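Local coordinates for putative TOXIN related protein (PDB 3K0Y) that is of unknown function but pairs a NigD-like N-terminal OB domain with a C-terminal beta-sandwich domain and probably carries a signal for export across the inner membrane, at residues A54-T59 / N79-I84; P38-Y43 / Y75-A80; V15-P20 / Y27-D32; K49-A54 / D117-I122; Y123-W128 / I164-V169. All blocks are in the same frame, centred on the assembly; numbering follows the deposited sequence.

Interaction 1: residues A54-T59 / N79-I84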
# COMPACT_ATOMS: atom_id res chain seq x y z
N ALA A 54 -3.18 6.85 4.80
CA ALA A 54 -4.38 6.89 5.62
C ALA A 54 -5.61 6.95 4.71
O ALA A 54 -5.53 7.43 3.59
CB ALA A 54 -4.38 8.07 6.57
N LEU A 55 -6.70 6.40 5.20
CA LEU A 55 -8.01 6.61 4.62
C LEU A 55 -8.57 7.90 5.25
O LEU A 55 -8.75 7.98 6.48
CB LEU A 55 -8.90 5.40 4.91
CG LEU A 55 -10.23 5.33 4.15
CD1 LEU A 55 -10.02 5.22 2.64
CD2 LEU A 55 -11.06 4.13 4.71
N VAL A 56 -8.82 8.90 4.42
CA VAL A 56 -9.23 10.21 4.86
C VAL A 56 -10.62 10.61 4.35
O VAL A 56 -10.89 10.54 3.17
CB VAL A 56 -8.22 11.29 4.39
CG1 VAL A 56 -8.63 12.64 4.93
CG2 VAL A 56 -6.75 10.93 4.83
N ASN A 57 -11.48 11.04 5.28
CA ASN A 57 -12.79 11.60 4.99
C ASN A 57 -12.64 13.11 5.15
O ASN A 57 -12.31 13.59 6.25
CB ASN A 57 -13.82 11.04 5.96
CG ASN A 57 -15.28 11.52 5.67
OD1 ASN A 57 -15.52 12.61 5.13
ND2 ASN A 57 -16.24 10.68 6.03
N PHE A 58 -12.77 13.84 4.05
CA PHE A 58 -12.50 15.27 4.06
C PHE A 58 -13.57 16.06 3.25
O PHE A 58 -14.25 15.52 2.38
CB PHE A 58 -11.08 15.56 3.54
CG PHE A 58 -10.85 15.18 2.10
CD1 PHE A 58 -10.47 13.89 1.76
CD2 PHE A 58 -11.02 16.11 1.07
CE1 PHE A 58 -10.27 13.52 0.44
CE2 PHE A 58 -10.81 15.74 -0.26
CZ PHE A 58 -10.42 14.44 -0.57
N THR A 59 -13.68 17.33 3.60
CA THR A 59 -14.58 18.28 2.94
C THR A 59 -13.72 19.42 2.41
O THR A 59 -12.94 20.01 3.15
CB THR A 59 -15.59 18.82 3.94
OG1 THR A 59 -16.35 17.74 4.49
CG2 THR A 59 -16.54 19.87 3.29
N ASN A 79 -12.37 15.33 8.28
CA ASN A 79 -13.48 14.85 9.10
C ASN A 79 -13.07 13.63 9.89
O ASN A 79 -13.43 13.49 11.06
CB ASN A 79 -14.69 14.53 8.25
CG ASN A 79 -15.15 15.74 7.40
OD1 ASN A 79 -15.26 16.86 7.91
ND2 ASN A 79 -15.38 15.51 6.12
N ALA A 80 -12.34 12.73 9.24
CA ALA A 80 -11.79 11.55 9.91
C ALA A 80 -10.53 11.09 9.17
O ALA A 80 -10.34 11.40 8.02
CB ALA A 80 -12.84 10.41 9.99
N ILE A 81 -9.67 10.38 9.86
CA ILE A 81 -8.44 9.91 9.25
C ILE A 81 -8.08 8.61 9.97
O ILE A 81 -7.92 8.58 11.20
CB ILE A 81 -7.33 11.00 9.32
CG1 ILE A 81 -6.00 10.47 8.81
CG2 ILE A 81 -7.20 11.53 10.77
CD1 ILE A 81 -5.04 11.56 8.43
N HIS A 82 -8.05 7.54 9.18
CA HIS A 82 -7.78 6.20 9.66
C HIS A 82 -6.52 5.67 8.99
O HIS A 82 -6.53 5.40 7.80
CB HIS A 82 -8.95 5.28 9.33
CG HIS A 82 -10.30 5.89 9.60
ND1 HIS A 82 -10.75 6.13 10.87
CD2 HIS A 82 -11.29 6.27 8.76
CE1 HIS A 82 -11.97 6.66 10.81
NE2 HIS A 82 -12.32 6.74 9.54
N ASN A 83 -5.43 5.53 9.74
CA ASN A 83 -4.20 5.03 9.16
C ASN A 83 -4.38 3.66 8.50
O ASN A 83 -5.13 2.81 8.96
CB ASN A 83 -3.12 4.95 10.22
CG ASN A 83 -2.62 6.31 10.63
OD1 ASN A 83 -3.03 7.33 10.05
ND2 ASN A 83 -1.74 6.35 11.63
N ILE A 84 -3.68 3.49 7.39
CA ILE A 84 -3.63 2.25 6.68
C ILE A 84 -2.24 1.67 7.02
O ILE A 84 -1.24 2.38 6.99
CB ILE A 84 -3.79 2.49 5.16
CG1 ILE A 84 -5.22 2.92 4.85
CG2 ILE A 84 -3.39 1.24 4.36
CD1 ILE A 84 -5.42 3.49 3.43
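Leu-55 and His-82 form a hydrogen-bonded pair in the antiparallel hairpin of strands 52-62 and 74-88 of the OB barrel, and a classic beta bulge interrupts it where Asn-79 and Ala-80 both face Asn-57. The tight side of the sheet carries Ala-54, Val-56 and Ile-81, small and branched apolar residues that suit a barrel interior. With chi1 at 175°, CG1 of Ile-81 swings away from the backbone N and packs 3.7 Å from Ala-54 CB, while Ile-81 CD1 lies 4.0 Å from Val-56 CG2. Val-56 and Ile-81 run side by side; within the barrel, Leu-28 and Tyr-26 of strand 25-30 pack on Val-56 and Ile-81 respectively. The other side, bearing Leu-55, Asn-57, Ala-80 and His-82, is looser. His-82 is solvent-exposed, and Ala-80 CB approaches Asn-57 CB at 4.2 Å. At the hairpin's far end Ile-84 fills this Leu-55 side, bringing its CD1 to 3.6 Å from Leu-55 N and touching Val-15 and Arg-168. Polar groups hold the bulge: Asn-57 O takes both Asn-79 N, at 2.7 Å, and Ala-80 N, so this one carbonyl serves two successive amides. The extra residue turns the Asn-79 side chain toward the neighbouring strand, where an amide suits a place with two acceptors in reach. Asn-79 ND2 spends one N-H on Asn-57 OD1 at 3.1 Å, rising above that carbonyl's plane, and the other, almost straight at 173°, on Thr-59 OG1 at 2.9 Å.

Interaction 2: residues P38-Y43 / Y75-A80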
# COMPACT_ATOMS: atom_id res chain seq x y z
N PRO A 38 -4.89 20.88 5.59
CA PRO A 38 -5.97 20.96 6.56
C PRO A 38 -6.12 22.36 7.17
O PRO A 38 -5.23 22.81 7.89
CB PRO A 38 -5.56 19.93 7.64
CG PRO A 38 -4.65 19.01 6.94
CD PRO A 38 -3.89 19.87 6.00
N ALA A 39 -7.21 23.04 6.85
CA ALA A 39 -7.55 24.32 7.47
C ALA A 39 -8.29 24.07 8.80
O ALA A 39 -8.27 24.91 9.69
CB ALA A 39 -8.42 25.14 6.53
N ALA A 40 -8.95 22.92 8.90
CA ALA A 40 -9.61 22.49 10.13
C ALA A 40 -9.54 20.96 10.26
O ALA A 40 -9.14 20.26 9.32
CB ALA A 40 -11.04 22.98 10.15
N THR A 41 -9.90 20.44 11.42
CA THR A 41 -9.83 19.01 11.68
C THR A 41 -10.70 18.62 12.84
O THR A 41 -10.77 19.35 13.82
CB THR A 41 -8.35 18.55 11.97
OG1 THR A 41 -8.30 17.12 12.12
CG2 THR A 41 -7.77 19.24 13.26
N ASN A 42 -11.37 17.48 12.75
CA ASN A 42 -11.97 16.83 13.95
C ASN A 42 -10.98 16.05 14.80
O ASN A 42 -11.32 15.66 15.92
CB ASN A 42 -13.10 15.88 13.55
CG ASN A 42 -14.33 16.61 13.04
OD1 ASN A 42 -14.70 17.63 13.58
ND2 ASN A 42 -14.96 16.08 12.02
N TYR A 43 -9.76 15.77 14.29
CA TYR A 43 -8.72 15.08 15.09
C TYR A 43 -7.46 15.95 15.31
O TYR A 43 -6.41 15.71 14.70
CB TYR A 43 -8.21 13.85 14.39
CG TYR A 43 -9.11 12.69 14.06
CD1 TYR A 43 -10.43 12.86 13.62
CD2 TYR A 43 -8.56 11.38 14.06
CE1 TYR A 43 -11.20 11.74 13.27
CE2 TYR A 43 -9.31 10.28 13.71
CZ TYR A 43 -10.63 10.45 13.30
OH TYR A 43 -11.35 9.33 12.95
N TYR A 75 -7.47 23.71 0.43
CA TYR A 75 -7.70 23.70 1.87
C TYR A 75 -8.82 22.72 2.19
O TYR A 75 -9.81 22.66 1.47
CB TYR A 75 -8.09 25.10 2.37
CG TYR A 75 -6.97 26.12 2.34
CD1 TYR A 75 -6.04 26.19 3.37
CD2 TYR A 75 -6.87 27.04 1.29
CE1 TYR A 75 -5.01 27.12 3.35
CE2 TYR A 75 -5.84 28.00 1.27
CZ TYR A 75 -4.92 28.03 2.31
OH TYR A 75 -3.90 28.96 2.30
N ILE A 76 -8.67 21.96 3.27
CA ILE A 76 -9.71 21.00 3.66
C ILE A 76 -10.03 20.99 5.14
O ILE A 76 -9.29 21.54 5.94
CB ILE A 76 -9.36 19.54 3.20
CG1 ILE A 76 -8.20 18.94 4.02
CG2 ILE A 76 -9.08 19.52 1.69
CD1 ILE A 76 -7.94 17.41 3.79
N LYS A 77 -11.18 20.41 5.46
CA LYS A 77 -11.45 19.92 6.80
C LYS A 77 -11.29 18.40 6.79
O LYS A 77 -11.95 17.68 6.03
CB LYS A 77 -12.86 20.25 7.24
CG LYS A 77 -13.22 19.71 8.62
CD LYS A 77 -14.59 20.18 9.03
CE LYS A 77 -15.12 19.38 10.20
NZ LYS A 77 -14.45 19.72 11.47
N VAL A 78 -10.38 17.91 7.63
CA VAL A 78 -10.27 16.50 7.90
C VAL A 78 -11.44 16.11 8.80
O VAL A 78 -11.52 16.56 9.92
CB VAL A 78 -8.91 16.18 8.60
CG1 VAL A 78 -8.85 14.72 9.08
CG2 VAL A 78 -7.75 16.51 7.64
N ASN A 79 -12.37 15.33 8.28
CA ASN A 79 -13.48 14.85 9.10
C ASN A 79 -13.07 13.63 9.89
O ASN A 79 -13.43 13.49 11.06
CB ASN A 79 -14.69 14.53 8.25
CG ASN A 79 -15.15 15.74 7.40
OD1 ASN A 79 -15.26 16.86 7.91
ND2 ASN A 79 -15.38 15.51 6.12
N ALA A 80 -12.34 12.73 9.24
CA ALA A 80 -11.79 11.55 9.91
C ALA A 80 -10.53 11.09 9.17
O ALA A 80 -10.34 11.40 8.02
CB ALA A 80 -12.84 10.41 9.99
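Asn-42 reaches across to Lys-77 and Asn-79 with its CB and both ends of its amide. Asn-42 CB sits 3.5 Å from Asn-79 O, and a chi1 of -70° sends CG back beside its own backbone N, so that the amide lies over the neighbouring strand. There the two ends divide: Asn-42 OD1 receives Lys-77 NZ at 3.0 Å, the ammonium approaching from above the carbonyl plane, while Asn-42 ND2 gives an N-H to Asn-79 O at 3.2 Å, in the plane of that carbonyl and on a lone pair. Asparagine thus offers an acceptor to the lysine and a donor to the backbone from one flat group. The two strands run parallel, part of the pairing of 35-38 and 40-41 with strand 74-88 that helps close an OB barrel. A beta bulge at Ala-39 shifts the register by one residue, letting Ile-76 O accept from both Ala-39 N, at 2.7 Å, and Ala-40 N. Inside, Pro-38 CG rests 4.0 Å from Val-78 CG2, both side chains touching Tyr-26. Thr-41 OG1 takes the amide of Tyr-43 in an ST turn and lies 3.7 Å from Val-78 CB. Tyr-43, just beyond, leans its hydroxyl OH to 3.5 Å from Ala-80 CB.

Interaction 3: residues V15-P20 / Y27-D32; sequences VATVVP and YLRLDD
Val-19 with Tyr-27 and Thr-17 with Arg-29 make successive hydrogen-bonded antiparallel pairs, each with two N-H to C=O bonds, while the strand axes, 140° apart, show marked twist. Val-19 and Tyr-27 point the same way, and Val-19 CB sits over the centre of the tyrosine ring, 3.9 Å above its plane, a CH-pi contact. Tyrosine achieves this by placing CG between its backbone N and carbonyl carbon (chi1 71°), which lays the ring alongside the branched valine; Trp-37 meets that ring edge-to-face. The CG2 methyl of Val-19 touches Arg-29 NH1 at 3.3 Å. Arg-29 first extends beside Thr-17, then a bend at chi3 turns the guanidinium toward Val-19, while its NE forms a salt bridge with Asp-117. Thr-17 OG1 is bonded to that same carboxylate. On the reverse face Leu-28 CD2 wedges between Ala-16 CB and Val-18 CG2, 4.0 Å from each; the small alanine leaves room for the leucine. Where the strands part, a water donates to Val-15 O and accepts from Asp-31 N, at 2.6 Å in both cases. This is the first hairpin of an OB barrel, apolar within and with Thr-17 and Arg-29 turned toward Asp-117 of the C-terminal domain.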
# COMPACT_ATOMS: atom_id res chain seq x y z
N VAL A 15 -7.57 7.47 -0.24
CA VAL A 15 -6.31 7.08 0.34
C VAL A 15 -5.34 8.26 0.07
O VAL A 15 -5.32 8.79 -1.06
CB VAL A 15 -5.82 5.69 -0.19
CG1 VAL A 15 -4.41 5.31 0.35
CG2 VAL A 15 -6.83 4.61 0.16
N ALA A 16 -4.63 8.72 1.11
CA ALA A 16 -3.68 9.82 1.02
C ALA A 16 -2.39 9.45 1.73
O ALA A 16 -2.40 8.69 2.71
CB ALA A 16 -4.23 11.07 1.70
N THR A 17 -1.30 10.08 1.30
CA THR A 17 -0.07 10.06 2.05
C THR A 17 0.01 11.27 2.99
O THR A 17 -0.22 12.39 2.59
CB THR A 17 1.15 10.01 1.15
OG1 THR A 17 0.97 8.94 0.20
CG2 THR A 17 2.49 9.84 2.02
N VAL A 18 0.32 10.98 4.25
CA VAL A 18 0.52 11.99 5.25
C VAL A 18 1.93 12.56 5.11
O VAL A 18 2.92 11.82 5.15
CB VAL A 18 0.37 11.39 6.70
CG1 VAL A 18 0.72 12.47 7.76
CG2 VAL A 18 -1.04 10.86 6.98
N VAL A 19 2.05 13.85 4.96
CA VAL A 19 3.39 14.44 4.92
C VAL A 19 3.59 15.41 6.08
O VAL A 19 3.04 16.50 6.04
CB VAL A 19 3.69 15.15 3.58
CG1 VAL A 19 5.14 15.60 3.55
CG2 VAL A 19 3.38 14.19 2.39
N PRO A 20 4.35 15.01 7.11
CA PRO A 20 4.64 15.92 8.25
C PRO A 20 5.34 17.22 7.88
O PRO A 20 5.93 17.31 6.82
CB PRO A 20 5.57 15.08 9.13
CG PRO A 20 5.21 13.66 8.81
CD PRO A 20 4.92 13.67 7.34
N TYR A 27 0.47 17.91 5.77
CA TYR A 27 -0.47 17.97 4.65
C TYR A 27 -0.67 16.58 4.05
O TYR A 27 -0.01 15.64 4.45
CB TYR A 27 -0.08 19.02 3.61
CG TYR A 27 1.13 18.72 2.78
CD1 TYR A 27 1.01 18.03 1.59
CD2 TYR A 27 2.37 19.19 3.14
CE1 TYR A 27 2.09 17.78 0.82
CE2 TYR A 27 3.47 18.95 2.37
CZ TYR A 27 3.33 18.25 1.21
OH TYR A 27 4.42 18.00 0.43
N LEU A 28 -1.62 16.44 3.15
CA LEU A 28 -1.98 15.15 2.58
C LEU A 28 -1.72 15.17 1.11
O LEU A 28 -2.11 16.14 0.44
CB LEU A 28 -3.45 14.85 2.82
CG LEU A 28 -3.82 14.70 4.29
CD1 LEU A 28 -5.31 14.86 4.42
CD2 LEU A 28 -3.36 13.36 4.83
N ARG A 29 -1.09 14.11 0.60
CA ARG A 29 -0.81 13.96 -0.84
C ARG A 29 -1.70 12.86 -1.46
O ARG A 29 -1.64 11.72 -1.05
CB ARG A 29 0.68 13.67 -1.07
CG ARG A 29 1.07 13.80 -2.55
CD ARG A 29 2.55 13.94 -2.78
NE ARG A 29 3.26 12.77 -2.26
CZ ARG A 29 4.14 12.79 -1.26
NH1 ARG A 29 4.49 13.91 -0.68
NH2 ARG A 29 4.68 11.66 -0.85
N LEU A 30 -2.53 13.21 -2.43
CA LEU A 30 -3.45 12.25 -3.03
C LEU A 30 -2.72 11.46 -4.11
O LEU A 30 -1.63 11.87 -4.51
CB LEU A 30 -4.65 12.96 -3.62
CG LEU A 30 -5.58 13.71 -2.67
CD1 LEU A 30 -6.76 14.39 -3.50
CD2 LEU A 30 -6.10 12.77 -1.61
N ASP A 31 -3.29 10.34 -4.56
CA ASP A 31 -2.66 9.57 -5.63
C ASP A 31 -2.41 10.41 -6.92
O ASP A 31 -1.35 10.34 -7.50
CB ASP A 31 -3.47 8.31 -5.96
CG ASP A 31 -3.47 7.27 -4.83
OD1 ASP A 31 -2.60 7.27 -3.95
OD2 ASP A 31 -4.38 6.44 -4.81
N ASP A 32 -3.36 11.24 -7.34
CA ASP A 32 -3.15 12.08 -8.55
C ASP A 32 -2.22 13.27 -8.27
O ASP A 32 -2.15 14.20 -9.06
CB ASP A 32 -4.48 12.58 -9.12
CG ASP A 32 -5.27 13.43 -8.14
OD1 ASP A 32 -4.83 13.61 -6.98
OD2 ASP A 32 -6.36 13.93 -8.50
O HOH W 1 -5.54 9.48 -3.57

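Interaction 4: residues K49-A54 / D117-I122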
# COMPACT_ATOMS: atom_id res chain seq x y z
N LYS A 49 3.12 10.92 10.68
CA LYS A 49 4.36 10.19 10.58
C LYS A 49 4.86 10.23 9.14
O LYS A 49 4.06 10.31 8.22
CB LYS A 49 4.17 8.74 11.01
CG LYS A 49 3.87 8.51 12.48
CD LYS A 49 3.07 7.18 12.64
CE LYS A 49 2.59 6.98 14.09
NZ LYS A 49 1.22 6.33 14.06
N PRO A 50 6.18 10.17 8.95
CA PRO A 50 6.69 10.11 7.58
C PRO A 50 6.28 8.81 6.91
O PRO A 50 6.23 7.78 7.56
CB PRO A 50 8.22 10.14 7.78
CG PRO A 50 8.40 9.44 9.11
CD PRO A 50 7.26 9.98 9.95
N ASN A 51 5.94 8.86 5.64
CA ASN A 51 5.71 7.64 4.84
C ASN A 51 4.57 6.73 5.34
O ASN A 51 4.72 5.51 5.44
CB ASN A 51 7.04 6.91 4.73
CG ASN A 51 8.16 7.84 4.29
OD1 ASN A 51 9.07 8.13 5.06
ND2 ASN A 51 8.04 8.37 3.09
N GLN A 52 3.44 7.34 5.67
CA GLN A 52 2.30 6.66 6.26
C GLN A 52 1.13 7.01 5.37
O GLN A 52 0.96 8.18 5.04
CB GLN A 52 2.08 7.19 7.67
CG GLN A 52 0.84 6.75 8.34
CD GLN A 52 0.85 5.28 8.68
OE1 GLN A 52 1.70 4.82 9.40
NE2 GLN A 52 -0.13 4.55 8.18
N ARG A 53 0.34 6.02 4.98
CA ARG A 53 -0.90 6.32 4.24
C ARG A 53 -2.08 6.23 5.19
O ARG A 53 -1.98 5.59 6.25
CB ARG A 53 -1.09 5.35 3.09
CG ARG A 53 0.08 5.30 2.15
CD ARG A 53 -0.40 5.17 0.69
NE ARG A 53 -0.64 6.49 0.13
CZ ARG A 53 -1.33 6.72 -0.99
NH1 ARG A 53 -1.88 5.72 -1.66
NH2 ARG A 53 -1.44 7.95 -1.43
N ALA A 54 -3.18 6.85 4.80
CA ALA A 54 -4.38 6.89 5.62
C ALA A 54 -5.61 6.95 4.71
O ALA A 54 -5.53 7.43 3.59
CB ALA A 54 -4.38 8.07 6.57
N ASP A 117 1.01 7.31 -5.61
CA ASP A 117 2.01 8.07 -4.88
C ASP A 117 3.22 7.18 -4.47
O ASP A 117 3.72 7.30 -3.38
CB ASP A 117 1.37 8.76 -3.65
CG ASP A 117 2.35 9.69 -2.93
OD1 ASP A 117 3.01 10.48 -3.62
OD2 ASP A 117 2.50 9.62 -1.68
N GLY A 118 3.68 6.30 -5.37
CA GLY A 118 4.89 5.44 -5.13
C GLY A 118 4.63 4.25 -4.19
O GLY A 118 5.57 3.52 -3.79
N TYR A 119 3.36 4.02 -3.87
CA TYR A 119 2.98 2.87 -3.07
C TYR A 119 2.21 1.90 -3.90
O TYR A 119 1.48 2.29 -4.81
CB TYR A 119 2.10 3.28 -1.90
CG TYR A 119 2.80 4.16 -0.92
CD1 TYR A 119 2.87 5.52 -1.13
CD2 TYR A 119 3.40 3.63 0.24
CE1 TYR A 119 3.51 6.36 -0.24
CE2 TYR A 119 4.05 4.45 1.13
CZ TYR A 119 4.09 5.81 0.88
OH TYR A 119 4.72 6.62 1.73
N LEU A 120 2.33 0.63 -3.55
CA LEU A 120 1.37 -0.36 -3.97
C LEU A 120 0.28 -0.42 -2.89
O LEU A 120 0.57 -0.78 -1.76
CB LEU A 120 2.02 -1.72 -4.14
CG LEU A 120 1.11 -2.86 -4.56
CD1 LEU A 120 0.65 -2.66 -6.05
CD2 LEU A 120 1.67 -4.26 -4.35
N ASN A 121 -0.95 -0.17 -3.29
CA ASN A 121 -2.10 -0.13 -2.44
C ASN A 121 -2.97 -1.35 -2.68
O ASN A 121 -3.21 -1.72 -3.82
CB ASN A 121 -2.90 1.12 -2.73
CG ASN A 121 -2.12 2.38 -2.47
OD1 ASN A 121 -2.03 2.82 -1.33
ND2 ASN A 121 -1.55 2.97 -3.52
N ILE A 122 -3.41 -1.98 -1.60
CA ILE A 122 -4.19 -3.14 -1.68
C ILE A 122 -5.37 -3.06 -0.73
O ILE A 122 -5.22 -2.62 0.39
CB ILE A 122 -3.38 -4.42 -1.36
CG1 ILE A 122 -2.19 -4.56 -2.27
CG2 ILE A 122 -4.29 -5.64 -1.53
CD1 ILE A 122 -1.26 -5.77 -1.97
O HOH W 2 5.96 8.90 1.07
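At the junction of the OB domain and the C-terminal beta-sandwich domain, Arg-53 reaches from strand 52-62 to Tyr-119 and Asn-121 on strand 119-128. The axes of 52-54 and 119-122 come within 10.3 Å, at 36°, a gap bridged here by the long Arg-53 side chain. Arg-53 bends at chi2 and chi3, and its CD comes to rest 3.7 Å above the Tyr-119 ring, offset toward the rim, in a CH-pi contact. Beyond CD the guanidinium runs on parallel to the ring, the planes a mere 2° apart, with Tyr-119 CD1 over one of its faces. Arg-53 NH1 then gives an N-H to Asn-121 OD1 at 2.9 Å; the oxygen lies in the guanidinium plane, at its edge. Arg-53 NH2 passes 3.7 Å from Asp-117 CB. Asp-117 OD2 is 4.3 Å from Arg-53 NH2 and well out of the guanidinium plane, so charge alone is felt there. At the exposed Asn-51 end a water joins Asn-51 ND2 to Tyr-119 OH, at 2.9 Å and 2.7 Å. Around the buried guanidinium, NE finds Thr-17 OG1 and NH2 a salt bridge with Asp-31, while Asp-117 also pairs with Lys-207. Arginine suits the place because it offers N-H groups in several directions and a flat face, and the surrounding carboxylates would probably offset its positive charge within the domain interface.

Interaction 5: residues Y123-W128 / I164-V169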
# COMPACT_ATOMS: atom_id res chain seq x y z
N TYR A 123 -6.54 -3.44 -1.24
CA TYR A 123 -7.74 -3.77 -0.47
C TYR A 123 -8.00 -5.24 -0.72
O TYR A 123 -8.24 -5.65 -1.87
CB TYR A 123 -8.96 -2.96 -0.96
CG TYR A 123 -10.26 -3.24 -0.22
CD1 TYR A 123 -10.61 -2.54 0.92
CD2 TYR A 123 -11.14 -4.23 -0.68
CE1 TYR A 123 -11.84 -2.78 1.61
CE2 TYR A 123 -12.35 -4.50 -0.01
CZ TYR A 123 -12.69 -3.78 1.13
OH TYR A 123 -13.86 -4.07 1.77
N PHE A 124 -8.00 -6.05 0.33
CA PHE A 124 -8.07 -7.51 0.21
C PHE A 124 -9.03 -8.05 1.23
O PHE A 124 -9.37 -7.37 2.22
CB PHE A 124 -6.68 -8.17 0.36
CG PHE A 124 -6.12 -8.11 1.79
CD1 PHE A 124 -5.43 -7.01 2.22
CD2 PHE A 124 -6.32 -9.16 2.68
CE1 PHE A 124 -4.94 -6.93 3.53
CE2 PHE A 124 -5.84 -9.09 4.01
CZ PHE A 124 -5.16 -7.99 4.41
N GLU A 125 -9.50 -9.27 1.01
CA GLU A 125 -10.35 -9.92 1.98
C GLU A 125 -9.80 -11.26 2.32
O GLU A 125 -9.09 -11.87 1.56
CB GLU A 125 -11.76 -10.13 1.43
CG GLU A 125 -12.57 -8.87 1.18
CD GLU A 125 -13.89 -9.17 0.47
OE1 GLU A 125 -13.90 -9.57 -0.74
OE2 GLU A 125 -14.92 -9.03 1.14
N THR A 126 -10.15 -11.74 3.50
CA THR A 126 -9.71 -13.06 3.93
C THR A 126 -10.60 -13.46 5.08
O THR A 126 -11.59 -12.78 5.35
CB THR A 126 -8.19 -13.03 4.27
OG1 THR A 126 -7.69 -14.36 4.43
CG2 THR A 126 -7.88 -12.20 5.49
N LEU A 127 -10.27 -14.57 5.75
CA LEU A 127 -11.05 -15.07 6.87
C LEU A 127 -10.28 -14.75 8.16
O LEU A 127 -9.05 -14.93 8.20
CB LEU A 127 -11.27 -16.58 6.72
CG LEU A 127 -12.15 -17.04 5.54
CD1 LEU A 127 -11.94 -18.50 5.17
CD2 LEU A 127 -13.64 -16.80 5.89
N TRP A 128 -11.00 -14.25 9.16
CA TRP A 128 -10.47 -13.81 10.45
C TRP A 128 -11.23 -14.49 11.60
O TRP A 128 -12.40 -14.90 11.46
CB TRP A 128 -10.65 -12.29 10.64
CG TRP A 128 -10.25 -11.50 9.49
CD1 TRP A 128 -10.96 -11.29 8.37
CD2 TRP A 128 -9.01 -10.77 9.33
NE1 TRP A 128 -10.25 -10.48 7.50
CE2 TRP A 128 -9.06 -10.14 8.07
CE3 TRP A 128 -7.88 -10.57 10.14
CZ2 TRP A 128 -8.04 -9.37 7.59
CZ3 TRP A 128 -6.86 -9.78 9.66
CH2 TRP A 128 -6.94 -9.20 8.38
N ILE A 164 -15.54 -13.45 7.15
CA ILE A 164 -14.89 -12.69 6.11
C ILE A 164 -14.72 -11.27 6.63
O ILE A 164 -15.63 -10.73 7.25
CB ILE A 164 -15.72 -12.68 4.80
CG1 ILE A 164 -16.18 -14.11 4.45
CG2 ILE A 164 -14.91 -12.10 3.64
CD1 ILE A 164 -16.51 -14.35 2.96
N GLY A 165 -13.51 -10.71 6.43
CA GLY A 165 -13.20 -9.32 6.77
C GLY A 165 -12.28 -8.70 5.72
O GLY A 165 -11.52 -9.41 5.06
N ALA A 166 -12.35 -7.38 5.59
CA ALA A 166 -11.51 -6.66 4.67
C ALA A 166 -10.32 -6.00 5.39
O ALA A 166 -10.36 -5.72 6.59
CB ALA A 166 -12.32 -5.64 3.85
N GLY A 167 -9.24 -5.82 4.65
CA GLY A 167 -8.09 -5.10 5.14
C GLY A 167 -7.47 -4.26 4.05
O GLY A 167 -7.50 -4.62 2.88
N ARG A 168 -6.80 -3.20 4.49
CA ARG A 168 -6.06 -2.32 3.63
C ARG A 168 -4.58 -2.28 4.02
O ARG A 168 -4.20 -2.37 5.20
CB ARG A 168 -6.63 -0.94 3.68
CG ARG A 168 -8.00 -0.79 3.06
CD ARG A 168 -8.42 0.66 3.18
NE ARG A 168 -9.65 0.96 2.48
CZ ARG A 168 -9.77 1.21 1.20
NH1 ARG A 168 -8.74 1.22 0.35
NH2 ARG A 168 -10.97 1.47 0.75
N VAL A 169 -3.73 -2.16 3.03
CA VAL A 169 -2.30 -2.02 3.23
C VAL A 169 -1.72 -1.16 2.10
O VAL A 169 -2.27 -1.09 0.98
CB VAL A 169 -1.64 -3.43 3.32
CG1 VAL A 169 -1.79 -4.21 1.94
CG2 VAL A 169 -0.19 -3.34 3.76
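Trp-128 points NE1 at Gly-165 O, 3.0 Å away and close to the indole plane, although the donor stands well above the plane of the carbonyl. The same oxygen takes Thr-126 N nearly end-on, so it is gripped by two N-H groups. Glycine suits this position: with no side chain, it lets Trp-128 CD1 settle 3.4 Å from Gly-165 CA. Two residues on, Gly-167 does likewise for Phe-124, whose CG lies between its backbone N and carbonyl carbon (chi1 70°), folding the ring over Gly-167 CA. These are neighbouring antiparallel strands of the C-terminal beta-sandwich domain, and both aromatic rings belong to the face turned toward its second sheet. The reverse face is more exposed and mixed in character: Tyr-123 leans across toward Ala-166, where the modelled contact is implausibly short and so doubtful. Tyr-123 CD1 stands 3.8 Å above the centre of the Arg-168 guanidinium, the two planes 60° apart. Farther along, Leu-127 CD2 meets Ile-164 CG1 at 4.0 Å. In the next shell, His-134 stacks on Trp-128, Phe-152 meets Phe-124 edge-to-face, and Thr-126 OG1 bonds to Pro-105 O. Arg-168 NH2 holds an oxygen of a nonaethylene glycol, probably from the crystallisation liquor.

Along the chain interaction 3 comes first, then interactions 2 and 1, which both end on strand 74-88; interaction 4 starts on strand 52-62 and spans to strand 119-128, where interaction 5 follows. Interactions 1, 2 and 3 lie within the OB barrel, the centres of 1 and 2 about 9 Å apart and those of 1 and 3 about 10 Å. Interaction 4, about 8 Å from interaction 3 between centres, links that barrel to the C-terminal domain, while interactions 5 and 2 have their centres about 28 Å apart. Strand 74-88 pairs onward with 163-172, so a continuous, curled sheet carries backbone bonding from one domain into the other, and interaction 4 adds a side-chain contact between the same two domains.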